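PDB 3TS7: geranyltranstransferase from Methylococcus capsulatus, which probably makes farnesyl diphosphate by joining isopentenyl diphosphate to geranyl diphosphate, with magnesium as cofactor. Local coordinates for residues 278-283 against 289-294. Sequence-based numbering, arbitrary orientation.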
loop_
_atom_site.group_PDB
_atom_site.type_symbol
_atom_site.label_atom_id
_atom_site.label_comp_id
_atom_site.label_asym_id
_atom_site.label_seq_id
_atom_site.Cartn_x
_atom_site.Cartn_y
_atom_site.Cartn_z
ATOM N N GLU B 278 -17.972 -18.299 22.119
ATOM C CA GLU B 278 -18.052 -19.728 21.797
ATOM C C GLU B 278 -16.930 -20.216 20.866
ATOM O O GLU B 278 -16.544 -21.376 20.940
ATOM C CB GLU B 278 -19.402 -20.079 21.185
ATOM C CG GLU B 278 -19.709 -21.593 21.140
ATOM C CD GLU B 278 -19.629 -22.306 22.519
ATOM O OE1 GLU B 278 -19.331 -23.514 22.533
ATOM O OE2 GLU B 278 -19.870 -21.689 23.587
ATOM N N SER B 279 -16.440 -19.328 19.991
ATOM C CA SER B 279 -15.255 -19.569 19.166
ATOM C C SER B 279 -14.029 -19.931 20.014
ATOM O O SER B 279 -13.154 -20.651 19.566
ATOM C CB SER B 279 -14.893 -18.298 18.347
ATOM O OG SER B 279 -15.953 -17.904 17.487
ATOM N N LEU B 280 -13.956 -19.389 21.216
ATOM C CA LEU B 280 -12.834 -19.635 22.114
ATOM C C LEU B 280 -12.912 -20.936 22.946
ATOM O O LEU B 280 -12.024 -21.202 23.760
ATOM C CB LEU B 280 -12.647 -18.420 23.020
ATOM C CG LEU B 280 -12.464 -17.071 22.309
ATOM C CD1 LEU B 280 -12.485 -15.953 23.321
ATOM C CD2 LEU B 280 -11.181 -17.030 21.451
ATOM N N ALA B 281 -13.940 -21.752 22.719
ATOM C CA ALA B 281 -14.103 -23.048 23.425
ATOM C C ALA B 281 -12.924 -24.021 23.241
ATOM O O ALA B 281 -12.741 -24.962 24.026
ATOM C CB ALA B 281 -15.427 -23.731 22.988
ATOM N N GLY B 282 -12.108 -23.795 22.217
ATOM C CA GLY B 282 -10.931 -24.632 21.998
ATOM C C GLY B 282 -9.739 -24.203 22.840
ATOM O O GLY B 282 -8.666 -24.803 22.769
ATOM N N PHE B 283 -9.924 -23.171 23.645
ATOM C CA PHE B 283 -8.868 -22.672 24.511
ATOM C C PHE B 283 -9.308 -22.654 25.966
ATOM O O PHE B 283 -10.494 -22.529 26.257
ATOM C CB PHE B 283 -8.484 -21.265 24.087
ATOM C CG PHE B 283 -7.999 -21.177 22.663
ATOM C CD1 PHE B 283 -8.888 -20.882 21.624
ATOM C CD2 PHE B 283 -6.663 -21.410 22.362
ATOM C CE1 PHE B 283 -8.436 -20.824 20.290
ATOM C CE2 PHE B 283 -6.204 -21.342 21.045
ATOM C CZ PHE B 283 -7.082 -21.056 20.013
ATOM N N LEU B 289 -7.906 -13.538 28.364
ATOM C CA LEU B 289 -7.573 -12.246 27.823
ATOM C C LEU B 289 -8.470 -11.879 26.638
ATOM O O LEU B 289 -8.990 -10.763 26.588
ATOM C CB LEU B 289 -6.098 -12.213 27.403
ATOM C CG LEU B 289 -5.557 -10.815 27.103
ATOM C CD1 LEU B 289 -5.538 -9.948 28.358
ATOM C CD2 LEU B 289 -4.131 -10.945 26.521
ATOM N N LEU B 290 -8.666 -12.820 25.719
ATOM C CA LEU B 290 -9.549 -12.584 24.556
ATOM C C LEU B 290 -11.030 -12.468 24.948
ATOM O O LEU B 290 -11.785 -11.700 24.339
ATOM C CB LEU B 290 -9.359 -13.665 23.502
ATOM C CG LEU B 290 -7.984 -13.638 22.802
ATOM C CD1 LEU B 290 -7.895 -14.787 21.846
ATOM C CD2 LEU B 290 -7.769 -12.306 22.069
ATOM N N ARG B 291 -11.419 -13.206 25.985
ATOM C CA ARG B 291 -12.767 -13.141 26.536
ATOM C C ARG B 291 -13.068 -11.745 27.064
ATOM O O ARG B 291 -14.124 -11.182 26.780
ATOM C CB ARG B 291 -12.965 -14.223 27.622
ATOM C CG ARG B 291 -13.052 -15.637 27.072
ATOM C CD ARG B 291 -13.253 -16.759 28.131
ATOM N NE ARG B 291 -13.129 -18.066 27.485
ATOM C CZ ARG B 291 -12.035 -18.824 27.473
ATOM N NH1 ARG B 291 -12.032 -19.952 26.805
ATOM N NH2 ARG B 291 -10.939 -18.459 28.116
ATOM N N GLU B 292 -12.127 -11.170 27.802
ATOM C CA GLU B 292 -12.283 -9.827 28.334
ATOM C C GLU B 292 -12.128 -8.741 27.267
ATOM O O GLU B 292 -12.794 -7.690 27.322
ATOM C CB GLU B 292 -11.264 -9.590 29.455
ATOM C CG GLU B 292 -11.499 -10.477 30.681
ATOM C CD GLU B 292 -12.750 -10.087 31.469
ATOM O OE1 GLU B 292 -13.410 -10.992 32.020
ATOM O OE2 GLU B 292 -13.077 -8.882 31.545
ATOM N N LEU B 293 -11.225 -8.980 26.321
ATOM C CA LEU B 293 -11.016 -8.040 25.222
ATOM C C LEU B 293 -12.274 -7.938 24.324
ATOM O O LEU B 293 -12.632 -6.841 23.898
ATOM C CB LEU B 293 -9.782 -8.426 24.404
ATOM C CG LEU B 293 -9.324 -7.427 23.339
ATOM C CD1 LEU B 293 -8.929 -6.070 23.966
ATOM C CD2 LEU B 293 -8.179 -8.011 22.523
ATOM N N ALA B 294 -12.939 -9.071 24.065
ATOM C CA ALA B 294 -14.244 -9.072 23.384
ATOM C C ALA B 294 -15.234 -8.077 24.007
ATOM O O ALA B 294 -15.750 -7.199 23.307
ATOM C CB ALA B 294 -14.830 -10.457 23.340
#
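Arg291 reaches from helix 288-298 across to the turn that follows helix 262-279, its aliphatic part sliding past Leu280 in the opposite direction and its guanidinium ending among backbone carbonyls. CG lies anti to the carbonyl carbon (chi1 -72°), and from there the chain runs extended to NE, which carries the head over to the turn. On the way Arg291 CG touches Leu280 CD1 at 3.8 Å. At the far end Arg291 NH1 donates to Phe283 O over 3.1 Å, a bent bond with an N-H...O angle of 142°. The oxygen lies almost in the guanidinium plane, whereas the nitrogen stands well above the carbonyl plane, away from the lone-pair directions. Leu280 O sits 3.3 Å from the same Arg291 NH1, approaching obliquely; this carbonyl already accepts the backbone N-H of Phe283. Arg291 NH2 turns to Asp288 in a salt bridge and to Gly284 O, so one guanidinium ties Phe283 and Gly284, inside the connection, to Asp288 at the start of helix 288-298.

Beneath the arginine, Leu280 and Leu290 cross at about a right angle. Leu280 CD1 rests on Leu290 CB at 3.9 Å, and its other methyl, CD2, meets Leu290 CD1 at 4.0 Å. Tyr217 and Leu214 of helix 208-237 back this pair, Tyr217 against Leu280 and Leu214 against Leu290, joining this part of the chain to the rest of the all-helical prenyl synthase fold.

A leucine in place of Arg291 would probably leave Phe283 O without this donor and Asp288 without its salt-bridge mate, freeing the turn to shift. The chemistry thus divides in two: the two buried leucines pack the turn against helix 288-298, while a partly exposed guanidinium, its orientation probably fixed in part by Asp288, ties down the connecting backbone.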